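PDB 3LSO: putative membrane anchored protein from Corynebacterium diphtheriae, which is of unknown function but is probably held in the cell membrane, with its all-beta domains displayed outside the cell. Local coordinates for residues Thr261-Phe266 and Asp277-Ile282; Tyr378-Lys383 and Gly432-Ser437; Leu144-Glu149 and Val187-Ala192. All blocks are in the same frame, centred on the assembly; numbering follows the deposited sequence.

Contact 1 of 3, residues Thr261-Phe266 and Asp277-Ile282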
ATOM      1  N   THR B 261     -13.089   4.051  10.817  1.00 27.23           N
ATOM      2  CA  THR B 261     -12.400   4.513   9.619  1.00 27.36           C
ATOM      3  C   THR B 261     -11.665   5.795   9.955  1.00 27.51           C
ATOM      4  O   THR B 261     -12.274   6.797  10.316  1.00 27.90           O
ATOM      5  CB  THR B 261     -13.388   4.786   8.495  1.00 27.05           C
ATOM      6  OG1 THR B 261     -13.985   3.553   8.073  1.00 29.53           O
ATOM      7  CG2 THR B 261     -12.684   5.337   7.334  1.00 27.91           C
ATOM      8  N   ILE B 262     -10.346   5.745   9.871  1.00 27.63           N
ATOM      9  CA  ILE B 262      -9.537   6.911  10.131  1.00 27.41           C
ATOM     10  C   ILE B 262      -9.117   7.482   8.796  1.00 28.49           C
ATOM     11  O   ILE B 262      -8.673   6.747   7.893  1.00 28.19           O
ATOM     12  CB  ILE B 262      -8.295   6.564  10.963  1.00 27.24           C
ATOM     13  CG1 ILE B 262      -8.673   5.696  12.173  1.00 27.01           C
ATOM     14  CG2 ILE B 262      -7.563   7.821  11.407  1.00 25.28           C
ATOM     15  CD1 ILE B 262      -9.709   6.335  13.114  1.00 26.97           C
ATOM     16  N   THR B 263      -9.283   8.798   8.668  1.00 29.33           N
ATOM     17  CA  THR B 263      -8.894   9.495   7.459  1.00 29.88           C
ATOM     18  C   THR B 263      -7.981  10.637   7.847  1.00 30.68           C
ATOM     19  O   THR B 263      -8.228  11.320   8.859  1.00 31.75           O
ATOM     20  CB  THR B 263     -10.119   9.986   6.684  1.00 29.75           C
ATOM     21  OG1 THR B 263     -10.992   8.869   6.437  1.00 29.76           O
ATOM     22  CG2 THR B 263      -9.699  10.583   5.352  1.00 29.54           C
ATOM     23  N   ALA B 264      -6.903  10.804   7.079  1.00 30.64           N
ATOM     24  CA  ALA B 264      -5.960  11.905   7.260  1.00 30.79           C
ATOM     25  C   ALA B 264      -5.977  12.727   5.994  1.00 31.09           C
ATOM     26  O   ALA B 264      -5.951  12.168   4.879  1.00 31.25           O
ATOM     27  CB  ALA B 264      -4.561  11.386   7.520  1.00 30.47           C
ATOM     28  N   ARG B 265      -6.022  14.048   6.170  1.00 31.01           N
ATOM     29  CA  ARG B 265      -6.154  14.982   5.061  1.00 31.06           C
ATOM     30  C   ARG B 265      -5.172  16.121   5.244  1.00 31.44           C
ATOM     31  O   ARG B 265      -5.142  16.757   6.299  1.00 31.67           O
ATOM     32  CB  ARG B 265      -7.579  15.526   4.996  1.00 30.64           C
ATOM     33  CG  ARG B 265      -7.711  16.753   4.122  1.00 31.01           C
ATOM     34  CD  ARG B 265      -9.146  17.078   3.775  1.00 30.72           C
ATOM     35  NE  ARG B 265      -9.686  16.104   2.839  1.00 31.84           N
ATOM     36  CZ  ARG B 265     -10.963  16.038   2.483  1.00 32.27           C
ATOM     37  NH1 ARG B 265     -11.835  16.905   2.974  1.00 32.74           N
ATOM     38  NH2 ARG B 265     -11.369  15.104   1.634  1.00 31.92           N
ATOM     39  N   PHE B 266      -4.367  16.373   4.215  1.00 31.94           N
ATOM     40  CA  PHE B 266      -3.392  17.469   4.242  1.00 32.08           C
ATOM     41  C   PHE B 266      -4.039  18.825   3.926  1.00 32.40           C
ATOM     42  O   PHE B 266      -4.763  18.968   2.938  1.00 32.11           O
ATOM     43  CB  PHE B 266      -2.209  17.179   3.305  1.00 31.62           C
ATOM     44  CG  PHE B 266      -1.063  18.139   3.450  1.00 31.95           C
ATOM     45  CD1 PHE B 266      -0.267  18.132   4.594  1.00 32.41           C
ATOM     46  CD2 PHE B 266      -0.763  19.048   2.434  1.00 32.29           C
ATOM     47  CE1 PHE B 266       0.811  19.027   4.731  1.00 32.48           C
ATOM     48  CE2 PHE B 266       0.316  19.944   2.557  1.00 31.91           C
ATOM     49  CZ  PHE B 266       1.105  19.932   3.707  1.00 32.06           C
ATOM     50  N   ASP B 277      -6.326  11.969   0.175  1.00 31.04           N
ATOM     51  CA  ASP B 277      -6.457  11.593   1.577  1.00 31.17           C
ATOM     52  C   ASP B 277      -5.922  10.180   1.799  1.00 31.23           C
ATOM     53  O   ASP B 277      -6.035   9.316   0.930  1.00 31.06           O
ATOM     54  CB  ASP B 277      -7.932  11.615   2.009  1.00 31.45           C
ATOM     55  CG  ASP B 277      -8.592  13.010   1.901  1.00 32.35           C
ATOM     56  OD1 ASP B 277      -7.955  14.045   2.241  1.00 33.31           O
ATOM     57  OD2 ASP B 277      -9.783  13.052   1.498  1.00 31.18           O
ATOM     58  N   GLY B 278      -5.347   9.947   2.972  1.00 31.48           N
ATOM     59  CA  GLY B 278      -5.017   8.587   3.400  1.00 31.68           C
ATOM     60  C   GLY B 278      -6.081   8.017   4.324  1.00 31.42           C
ATOM     61  O   GLY B 278      -6.559   8.728   5.194  1.00 31.31           O
ATOM     62  N   GLU B 279      -6.461   6.752   4.126  1.00 31.36           N
ATOM     63  CA  GLU B 279      -7.418   6.088   5.015  1.00 31.82           C
ATOM     64  C   GLU B 279      -6.885   4.797   5.548  1.00 31.57           C
ATOM     65  O   GLU B 279      -6.172   4.089   4.854  1.00 32.10           O
ATOM     66  CB  GLU B 279      -8.772   5.820   4.326  1.00 31.89           C
ATOM     67  CG  GLU B 279      -9.821   6.858   4.676  1.00 33.44           C
ATOM     68  CD  GLU B 279     -11.242   6.558   4.203  1.00 36.46           C
ATOM     69  OE1 GLU B 279     -11.615   5.396   3.872  1.00 37.67           O
ATOM     70  OE2 GLU B 279     -12.015   7.535   4.183  1.00 37.29           O
ATOM     71  N   THR B 280      -7.251   4.481   6.782  1.00 31.48           N
ATOM     72  CA  THR B 280      -7.073   3.121   7.306  1.00 31.10           C
ATOM     73  C   THR B 280      -8.293   2.710   8.174  1.00 30.78           C
ATOM     74  O   THR B 280      -9.153   3.548   8.490  1.00 31.00           O
ATOM     75  CB  THR B 280      -5.695   2.968   8.033  1.00 31.01           C
ATOM     76  OG1 THR B 280      -5.277   1.600   8.021  1.00 31.68           O
ATOM     77  CG2 THR B 280      -5.760   3.446   9.459  1.00 31.33           C
ATOM     78  N   ILE B 281      -8.382   1.438   8.548  1.00 30.09           N
ATOM     79  CA  ILE B 281      -9.485   0.986   9.360  1.00 30.01           C
ATOM     80  C   ILE B 281      -8.956   0.360  10.618  1.00 30.06           C
ATOM     81  O   ILE B 281      -8.108  -0.519  10.532  1.00 31.13           O
ATOM     82  CB  ILE B 281     -10.327  -0.042   8.600  1.00 30.20           C
ATOM     83  CG1 ILE B 281     -11.044   0.643   7.439  1.00 30.20           C
ATOM     84  CG2 ILE B 281     -11.337  -0.716   9.542  1.00 30.16           C
ATOM     85  CD1 ILE B 281     -11.975  -0.249   6.661  1.00 33.22           C
ATOM     86  N   ILE B 282      -9.447   0.789  11.779  1.00 29.77           N
ATOM     87  CA  ILE B 282      -9.056   0.185  13.047  1.00 29.62           C
ATOM     88  C   ILE B 282     -10.216  -0.546  13.678  1.00 29.34           C
ATOM     89  O   ILE B 282     -11.246   0.059  13.955  1.00 29.05           O
ATOM     90  CB  ILE B 282      -8.686   1.206  14.091  1.00 29.81           C
ATOM     91  CG1 ILE B 282      -7.524   2.071  13.641  1.00 32.05           C
ATOM     92  CG2 ILE B 282      -8.273   0.498  15.393  1.00 30.54           C
ATOM     93  CD1 ILE B 282      -7.282   3.252  14.615  1.00 34.78           C
TER

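Contact 2 of 3, residues Tyr378-Lys383 and Gly432-Ser437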
ATOM      1  N   TYR B 378     -11.441 -30.509  40.620  1.00 13.93           N
ATOM      2  CA  TYR B 378     -10.922 -29.329  41.314  1.00 13.89           C
ATOM      3  C   TYR B 378     -11.743 -28.068  41.070  1.00 14.55           C
ATOM      4  O   TYR B 378     -11.956 -27.677  39.937  1.00 14.15           O
ATOM      5  CB  TYR B 378      -9.458 -29.040  40.939  1.00 13.84           C
ATOM      6  CG  TYR B 378      -8.446 -30.153  41.157  1.00 11.41           C
ATOM      7  CD1 TYR B 378      -8.565 -31.050  42.215  1.00  7.05           C
ATOM      8  CD2 TYR B 378      -7.342 -30.273  40.313  1.00 10.58           C
ATOM      9  CE1 TYR B 378      -7.646 -32.038  42.406  1.00  5.84           C
ATOM     10  CE2 TYR B 378      -6.386 -31.274  40.512  1.00  8.03           C
ATOM     11  CZ  TYR B 378      -6.560 -32.145  41.551  1.00  7.31           C
ATOM     12  OH  TYR B 378      -5.644 -33.141  41.737  1.00  8.37           O
ATOM     13  N   ASP B 379     -12.148 -27.424  42.157  1.00 15.65           N
ATOM     14  CA  ASP B 379     -12.944 -26.199  42.139  1.00 17.19           C
ATOM     15  C   ASP B 379     -12.066 -25.036  41.662  1.00 17.59           C
ATOM     16  O   ASP B 379     -11.066 -24.705  42.326  1.00 18.61           O
ATOM     17  CB  ASP B 379     -13.439 -25.943  43.580  1.00 17.78           C
ATOM     18  CG  ASP B 379     -14.504 -24.859  43.689  1.00 20.01           C
ATOM     19  OD1 ASP B 379     -14.618 -23.997  42.792  1.00 22.57           O
ATOM     20  OD2 ASP B 379     -15.235 -24.867  44.707  1.00 23.25           O
ATOM     21  N   PRO B 380     -12.416 -24.401  40.524  1.00 17.34           N
ATOM     22  CA  PRO B 380     -11.637 -23.284  40.022  1.00 17.17           C
ATOM     23  C   PRO B 380     -11.835 -22.039  40.859  1.00 17.47           C
ATOM     24  O   PRO B 380     -11.085 -21.086  40.732  1.00 17.39           O
ATOM     25  CB  PRO B 380     -12.225 -23.053  38.647  1.00 16.99           C
ATOM     26  CG  PRO B 380     -13.595 -23.456  38.783  1.00 17.66           C
ATOM     27  CD  PRO B 380     -13.541 -24.690  39.631  1.00 17.85           C
ATOM     28  N   GLU B 381     -12.851 -22.044  41.702  1.00 18.14           N
ATOM     29  CA  GLU B 381     -13.069 -20.950  42.640  1.00 19.12           C
ATOM     30  C   GLU B 381     -12.995 -19.578  41.975  1.00 19.10           C
ATOM     31  O   GLU B 381     -12.195 -18.707  42.384  1.00 19.60           O
ATOM     32  CB  GLU B 381     -12.108 -21.042  43.811  1.00 18.96           C
ATOM     33  CG  GLU B 381     -12.510 -22.110  44.795  1.00 21.79           C
ATOM     34  CD  GLU B 381     -11.481 -22.317  45.891  1.00 24.98           C
ATOM     35  OE1 GLU B 381     -10.345 -21.804  45.771  1.00 25.79           O
ATOM     36  OE2 GLU B 381     -11.813 -23.013  46.871  1.00 26.92           O
ATOM     37  N   TRP B 382     -13.855 -19.417  40.964  1.00 18.47           N
ATOM     38  CA  TRP B 382     -13.963 -18.209  40.165  1.00 18.19           C
ATOM     39  C   TRP B 382     -14.465 -17.064  40.992  1.00 19.54           C
ATOM     40  O   TRP B 382     -14.229 -15.926  40.637  1.00 20.29           O
ATOM     41  CB  TRP B 382     -14.951 -18.399  39.020  1.00 17.68           C
ATOM     42  CG  TRP B 382     -14.518 -19.312  37.905  1.00 13.83           C
ATOM     43  CD1 TRP B 382     -15.012 -20.544  37.630  1.00 12.75           C
ATOM     44  CD2 TRP B 382     -13.512 -19.055  36.931  1.00 10.80           C
ATOM     45  NE1 TRP B 382     -14.382 -21.081  36.547  1.00 13.09           N
ATOM     46  CE2 TRP B 382     -13.457 -20.180  36.088  1.00 12.17           C
ATOM     47  CE3 TRP B 382     -12.645 -17.977  36.686  1.00  9.96           C
ATOM     48  CZ2 TRP B 382     -12.575 -20.262  34.995  1.00 11.62           C
ATOM     49  CZ3 TRP B 382     -11.777 -18.050  35.613  1.00 10.40           C
ATOM     50  CH2 TRP B 382     -11.746 -19.189  34.773  1.00 11.14           C
ATOM     51  N   LYS B 383     -15.161 -17.358  42.086  1.00 20.81           N
ATOM     52  CA  LYS B 383     -15.784 -16.335  42.904  1.00 21.68           C
ATOM     53  C   LYS B 383     -14.728 -15.517  43.613  1.00 22.03           C
ATOM     54  O   LYS B 383     -15.039 -14.511  44.257  1.00 23.13           O
ATOM     55  CB  LYS B 383     -16.744 -16.965  43.923  1.00 22.24           C
ATOM     56  CG  LYS B 383     -16.054 -17.520  45.177  1.00 23.90           C
ATOM     57  CD  LYS B 383     -16.716 -18.752  45.758  1.00 26.53           C
ATOM     58  CE  LYS B 383     -15.872 -19.306  46.907  1.00 29.03           C
ATOM     59  NZ  LYS B 383     -16.458 -20.529  47.562  1.00 30.66           N
ATOM     60  N   GLY B 432     -12.623 -19.788  29.011  1.00 17.24           N
ATOM     61  CA  GLY B 432     -12.257 -19.860  30.430  1.00 17.61           C
ATOM     62  C   GLY B 432     -11.309 -21.049  30.585  1.00 18.35           C
ATOM     63  O   GLY B 432     -11.549 -22.102  29.985  1.00 18.89           O
ATOM     64  N   VAL B 433     -10.213 -20.892  31.329  1.00 17.81           N
ATOM     65  CA  VAL B 433      -9.319 -22.019  31.562  1.00 17.85           C
ATOM     66  C   VAL B 433      -8.881 -22.077  33.004  1.00 17.53           C
ATOM     67  O   VAL B 433      -8.677 -21.050  33.645  1.00 17.30           O
ATOM     68  CB  VAL B 433      -8.069 -21.969  30.686  1.00 17.68           C
ATOM     69  CG1 VAL B 433      -8.466 -21.994  29.276  1.00 20.55           C
ATOM     70  CG2 VAL B 433      -7.320 -20.684  30.924  1.00 18.40           C
ATOM     71  N   TYR B 434      -8.720 -23.292  33.503  1.00 16.89           N
ATOM     72  CA  TYR B 434      -8.149 -23.509  34.818  1.00 16.52           C
ATOM     73  C   TYR B 434      -7.248 -24.692  34.557  1.00 16.86           C
ATOM     74  O   TYR B 434      -7.751 -25.771  34.167  1.00 16.85           O
ATOM     75  CB  TYR B 434      -9.251 -23.850  35.831  1.00 16.07           C
ATOM     76  CG  TYR B 434      -8.785 -24.287  37.189  1.00 15.82           C
ATOM     77  CD1 TYR B 434      -7.676 -23.678  37.810  1.00 17.27           C
ATOM     78  CD2 TYR B 434      -9.459 -25.298  37.885  1.00 15.87           C
ATOM     79  CE1 TYR B 434      -7.240 -24.092  39.080  1.00 15.67           C
ATOM     80  CE2 TYR B 434      -9.036 -25.717  39.170  1.00 16.13           C
ATOM     81  CZ  TYR B 434      -7.931 -25.106  39.738  1.00 16.76           C
ATOM     82  OH  TYR B 434      -7.521 -25.479  40.972  1.00 19.95           O
ATOM     83  N   LYS B 435      -5.933 -24.485  34.735  1.00 16.04           N
ATOM     84  CA  LYS B 435      -4.922 -25.455  34.304  1.00 14.84           C
ATOM     85  C   LYS B 435      -3.640 -25.263  35.063  1.00 14.89           C
ATOM     86  O   LYS B 435      -3.476 -24.241  35.743  1.00 15.13           O
ATOM     87  CB  LYS B 435      -4.642 -25.286  32.809  1.00 14.80           C
ATOM     88  CG  LYS B 435      -3.943 -23.987  32.429  1.00 12.40           C
ATOM     89  CD  LYS B 435      -4.040 -23.730  30.947  1.00 11.05           C
ATOM     90  CE  LYS B 435      -3.173 -22.543  30.566  1.00 13.27           C
ATOM     91  NZ  LYS B 435      -3.095 -22.366  29.092  1.00 14.77           N
ATOM     92  N   TYR B 436      -2.720 -26.217  34.908  1.00 14.54           N
ATOM     93  CA  TYR B 436      -1.383 -26.191  35.534  1.00 15.26           C
ATOM     94  C   TYR B 436      -1.366 -26.644  36.982  1.00 16.06           C
ATOM     95  O   TYR B 436      -2.339 -26.414  37.719  1.00 16.58           O
ATOM     96  CB  TYR B 436      -0.709 -24.814  35.475  1.00 14.56           C
ATOM     97  CG  TYR B 436      -0.458 -24.304  34.089  1.00 14.92           C
ATOM     98  CD1 TYR B 436      -0.567 -25.147  32.984  1.00 14.68           C
ATOM     99  CD2 TYR B 436      -0.100 -22.977  33.880  1.00 15.87           C
ATOM    100  CE1 TYR B 436      -0.342 -24.674  31.708  1.00 16.75           C
ATOM    101  CE2 TYR B 436       0.153 -22.488  32.606  1.00 17.02           C
ATOM    102  CZ  TYR B 436       0.025 -23.344  31.519  1.00 18.18           C
ATOM    103  OH  TYR B 436       0.264 -22.878  30.246  1.00 19.25           O
ATOM    104  N   SER B 437      -0.250 -27.298  37.347  1.00 15.98           N
ATOM    105  CA  SER B 437       0.166 -27.601  38.713  1.00 15.39           C
ATOM    106  C   SER B 437       0.141 -26.330  39.557  1.00 15.44           C
ATOM    107  O   SER B 437      -0.592 -26.253  40.531  1.00 15.93           O
ATOM    108  CB  SER B 437       1.605 -28.138  38.646  1.00 16.05           C
ATOM    109  OG  SER B 437       1.921 -29.100  39.642  1.00 15.80           O
TER

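Contact 3 of 3, residues Leu144-Glu149 and Val187-Ala192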
ATOM      1  N   LEU B 144      14.131  14.085 -16.591  1.00 34.65           N
ATOM      2  CA  LEU B 144      12.740  14.469 -16.712  1.00 34.44           C
ATOM      3  C   LEU B 144      11.994  14.126 -15.431  1.00 34.55           C
ATOM      4  O   LEU B 144      12.438  13.282 -14.643  1.00 34.28           O
ATOM      5  CB  LEU B 144      12.104  13.716 -17.878  1.00 34.55           C
ATOM      6  CG  LEU B 144      12.782  13.713 -19.262  1.00 34.79           C
ATOM      7  CD1 LEU B 144      12.347  12.512 -20.081  1.00 33.71           C
ATOM      8  CD2 LEU B 144      12.500  14.995 -20.018  1.00 33.63           C
ATOM      9  N   GLN B 145      10.864  14.792 -15.219  1.00 34.61           N
ATOM     10  CA  GLN B 145       9.863  14.296 -14.284  1.00 34.87           C
ATOM     11  C   GLN B 145       8.484  14.278 -14.944  1.00 34.62           C
ATOM     12  O   GLN B 145       8.184  15.111 -15.806  1.00 34.23           O
ATOM     13  CB  GLN B 145       9.863  15.091 -12.973  1.00 35.13           C
ATOM     14  CG  GLN B 145       9.781  16.599 -13.132  1.00 37.03           C
ATOM     15  CD  GLN B 145       9.712  17.318 -11.789  1.00 39.60           C
ATOM     16  OE1 GLN B 145      10.675  17.305 -11.015  1.00 40.01           O
ATOM     17  NE2 GLN B 145       8.571  17.957 -11.512  1.00 40.16           N
ATOM     18  N   ALA B 146       7.661  13.307 -14.555  1.00 34.66           N
ATOM     19  CA  ALA B 146       6.297  13.221 -15.048  1.00 34.78           C
ATOM     20  C   ALA B 146       5.389  14.087 -14.186  1.00 35.09           C
ATOM     21  O   ALA B 146       5.642  14.262 -12.995  1.00 35.06           O
ATOM     22  CB  ALA B 146       5.840  11.812 -15.041  1.00 34.74           C
ATOM     23  N   LEU B 147       4.337  14.633 -14.789  1.00 35.51           N
ATOM     24  CA  LEU B 147       3.526  15.649 -14.124  1.00 35.72           C
ATOM     25  C   LEU B 147       2.424  15.028 -13.299  1.00 36.38           C
ATOM     26  O   LEU B 147       2.278  15.338 -12.113  1.00 36.52           O
ATOM     27  CB  LEU B 147       2.923  16.619 -15.138  1.00 35.52           C
ATOM     28  CG  LEU B 147       3.831  17.149 -16.248  1.00 34.49           C
ATOM     29  CD1 LEU B 147       3.085  18.144 -17.116  1.00 33.27           C
ATOM     30  CD2 LEU B 147       5.075  17.765 -15.673  1.00 33.40           C
ATOM     31  N   THR B 148       1.648  14.154 -13.939  1.00 37.04           N
ATOM     32  CA  THR B 148       0.547  13.436 -13.284  1.00 37.25           C
ATOM     33  C   THR B 148       0.595  11.963 -13.682  1.00 37.50           C
ATOM     34  O   THR B 148       1.119  11.622 -14.750  1.00 37.56           O
ATOM     35  CB  THR B 148      -0.826  14.032 -13.666  1.00 37.33           C
ATOM     36  OG1 THR B 148      -0.949  14.092 -15.092  1.00 37.02           O
ATOM     37  CG2 THR B 148      -0.992  15.442 -13.092  1.00 37.37           C
ATOM     38  N   GLU B 149       0.053  11.103 -12.825  1.00 37.73           N
ATOM     39  CA  GLU B 149       0.094   9.644 -13.016  1.00 38.42           C
ATOM     40  C   GLU B 149      -0.420   9.189 -14.385  1.00 38.33           C
ATOM     41  O   GLU B 149      -1.220   9.877 -15.018  1.00 38.41           O
ATOM     42  CB  GLU B 149      -0.692   8.931 -11.899  1.00 38.63           C
ATOM     43  CG  GLU B 149      -2.218   9.086 -11.995  1.00 39.95           C
ATOM     44  CD  GLU B 149      -2.991   8.334 -10.907  1.00 42.34           C
ATOM     45  OE1 GLU B 149      -2.376   7.863  -9.922  1.00 43.07           O
ATOM     46  OE2 GLU B 149      -4.235   8.212 -11.039  1.00 43.25           O
ATOM     47  N   VAL B 187       6.987   4.227 -20.270  1.00 35.57           N
ATOM     48  CA  VAL B 187       7.170   4.298 -18.823  1.00 34.63           C
ATOM     49  C   VAL B 187       5.831   4.448 -18.086  1.00 33.87           C
ATOM     50  O   VAL B 187       5.086   5.399 -18.328  1.00 33.44           O
ATOM     51  CB  VAL B 187       8.134   5.439 -18.412  1.00 34.89           C
ATOM     52  CG1 VAL B 187       8.567   5.270 -16.955  1.00 34.45           C
ATOM     53  CG2 VAL B 187       9.362   5.486 -19.327  1.00 34.81           C
ATOM     54  N   LYS B 188       5.532   3.489 -17.207  1.00 33.19           N
ATOM     55  CA  LYS B 188       4.387   3.584 -16.307  1.00 32.51           C
ATOM     56  C   LYS B 188       4.601   4.748 -15.324  1.00 32.22           C
ATOM     57  O   LYS B 188       5.706   4.945 -14.813  1.00 31.91           O
ATOM     58  CB  LYS B 188       4.196   2.276 -15.560  1.00 32.45           C
ATOM     59  N   VAL B 189       3.564   5.541 -15.082  1.00 31.80           N
ATOM     60  CA  VAL B 189       3.692   6.636 -14.133  1.00 31.66           C
ATOM     61  C   VAL B 189       2.729   6.473 -12.966  1.00 31.89           C
ATOM     62  O   VAL B 189       1.519   6.664 -13.102  1.00 31.88           O
ATOM     63  CB  VAL B 189       3.490   8.016 -14.776  1.00 31.46           C
ATOM     64  CG1 VAL B 189       3.875   9.103 -13.800  1.00 31.16           C
ATOM     65  CG2 VAL B 189       4.318   8.146 -16.010  1.00 31.69           C
ATOM     66  N   ASP B 190       3.289   6.116 -11.817  1.00 32.05           N
ATOM     67  CA  ASP B 190       2.541   6.074 -10.570  1.00 32.48           C
ATOM     68  C   ASP B 190       2.314   7.503 -10.067  1.00 32.53           C
ATOM     69  O   ASP B 190       2.927   8.440 -10.566  1.00 32.63           O
ATOM     70  CB  ASP B 190       3.284   5.217  -9.537  1.00 32.46           C
ATOM     71  CG  ASP B 190       3.523   3.790 -10.027  1.00 33.04           C
ATOM     72  OD1 ASP B 190       2.716   3.283 -10.846  1.00 33.31           O
ATOM     73  OD2 ASP B 190       4.522   3.173  -9.593  1.00 33.25           O
ATOM     74  N   PRO B 191       1.418   7.681  -9.095  1.00 32.70           N
ATOM     75  CA  PRO B 191       1.185   9.048  -8.658  1.00 32.84           C
ATOM     76  C   PRO B 191       2.195   9.492  -7.604  1.00 33.07           C
ATOM     77  O   PRO B 191       2.884   8.648  -7.007  1.00 33.19           O
ATOM     78  CB  PRO B 191      -0.213   8.981  -8.045  1.00 32.80           C
ATOM     79  CG  PRO B 191      -0.447   7.526  -7.738  1.00 32.62           C
ATOM     80  CD  PRO B 191       0.648   6.703  -8.311  1.00 32.41           C
ATOM     81  N   ALA B 192       2.272  10.805  -7.384  1.00 33.22           N
ATOM     82  CA  ALA B 192       3.054  11.364  -6.285  1.00 33.38           C
ATOM     83  C   ALA B 192       2.497  10.830  -4.979  1.00 33.80           C
ATOM     84  O   ALA B 192       1.279  10.869  -4.746  1.00 33.63           O
ATOM     85  CB  ALA B 192       3.003  12.874  -6.304  1.00 33.23           C
TER

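Contact 1 of 3, residues Thr261-Phe266 and Asp277-Ile282
Residues 261-266 and 278-282 run antiparallel, their axes 158° apart and 4.7 Å at closest approach. Ile262 with Thr280 and Ala264 with Gly278 are the hydrogen-bonded pairs. Each pair is joined by two backbone bonds; Ala264 N to Gly278 O measures 2.8 Å. Thr261 with Ile281 and Thr263 with Glu279 are non-hydrogen-bonded pairs.

Thr263 and Glu279 share one face of the sheet. The hydroxyl of Thr263 gives its proton to the carboxylate, OG1 to Glu279 OE2 2.8 Å, coming from above the carboxylate plane. His233 NE2 bonds to the same oxygen, so two partners hold this end of Glu279. Its other oxygen, OE1, lies 3.6 Å from Thr261 CG2.

Arg265 holds Asp277 side-on. In this salt bridge Arg265 NE meets Asp277 OD1 at 2.8 Å and Arg265 NH2 meets the syn lone pair of Asp277 OD2 at 2.6 Å. The bend at chi3 (-71°) turns the guanidinium back so that both nitrogens face the carboxylate. NH1 bonds to Pro462 O.

On the other face, Ile262 CG1 packs on Ile282 CD1 at 3.7 Å, and Ile211 lies against both isoleucines. Ala264 on this face touches Ala213. The pair forms a beta hairpin, with a mostly apolar face turned to strand 208-214, as in a beta sandwich.

Contact 2 of 3, residues Tyr378-Lys383 and Gly432-Ser437
Tyr378 meets the ring of Tyr434 through its backbone and its CB. The carbonyl oxygen of Tyr378 lies at the edge of that ring, near its plane, 3.6 Å from Tyr434 CE2. Tyr378 CB is 3.8 Å from Tyr434 CE2. The aromatic ring of Tyr378 leads away from strand 425-435; it meets Tyr338 edge-to-face and also touches the ring of Tyr402.

CB of Asp379 points away from Tyr434. Asp379 OD1 accepts the backbone N-H of Glu381, N to OD1 2.9 Å, which makes an Asx turn. The oxygen is met from above the carboxylate plane. The turn spans Pro380, the residue that packs on Tyr434.

Pro380 sits over one face of the Tyr434 ring. This is a CH-pi contact: Pro380 CA is 3.9 Å from the ring centroid and 23° off the normal. Pro380 CB is 3.6 Å from Tyr434 CD2. With chi1 at 172°, CG of Tyr434 lies opposite the backbone N, and the ring extends from the strand to meet the proline with one face. The loop that precedes strand 394-398 thus lies against the sheet in which strand 425-435 runs between strands 335-343 and 440-453. The carbonyl of Pro380 accepts a bond from Lys441 NZ.

Trp382 stands at the start of a 3-10 segment. CB of Pro380 rests over one face of its indole, 3.6 Å above the plane and toward the rim. The six-membered ring extends to the strand, where Trp382 CH2 approaches Val433 O obliquely at 3.8 Å and reaches CA of Gly432 at 4.4 Å. The indole N-H is bonded to Glu339 OE1, a residue of strand 335-343.

Contact 3 of 3, residues Leu144-Glu149 and Val187-Ala192
Val189 meets Ala146 side chain to side chain. It points from the end of strand 185-190 toward the segment 144-149, where strand 132-146 gives way to a turn. The contact joins the ends of these two strands. Segment 144-149 falls in the DIP2116-like N-terminal domain, a family of the E-set clan. Val189 CG1 is anti to the backbone N (chi1 -170°), and this puts the methyl 3.6 Å from Ala146 CB. Val189 CG2 reaches the same CB at 4.1 Å, so the alanine methyl touches both branches of the valine. Val189 CG1 also lies 3.9 Å from the carbonyl oxygen of Thr148. Leu152 of strand 150-167 touches Val189 as well, so the valine packs against residues before and after the turn. The carbonyl oxygen of Val189 faces Glu149, 3.3 Å from its CA.

CB of Asp190 points away, and the residue takes part through its backbone. Its carbonyl carbon lies 3.8 Å from CB of Glu149. Ser58 of strand 58-60 touches the side chain of Asp190.

Pro191 lies against the side chain of Glu149. With chi1 at 72°, CG of Glu149 is flanked by both backbone branches, and the extended chain beyond it crosses the proline obliquely. CD of Glu149 is 4.0 Å from Pro191 CB. The still closer approach of the carboxylate oxygen OE1 to the ring is doubtful at this resolution.

Across this contact, Val189 to Pro191 meet the turn by van der Waals contact, without hydrogen bonds.

The three contacts follow one another along an elongated chain: contact 3 closes before contact 1 opens, and contact 1 closes before contact 2. None touches another. Contacts 1 and 3 are the nearest neighbours, with centres about 24 Å apart and nearest atoms about 9 Å. Contact 2 lies about 44 Å from contact 1 and 63 Å from contact 3, centre to centre. They differ in kind. Contact 1 pairs neighbouring strands by backbone bonds, a side-chain hydrogen bond and a salt bridge, whereas contacts 2 and 3 join segments far apart in sequence without a hydrogen bond between them. The three lie in separate parts of the chain.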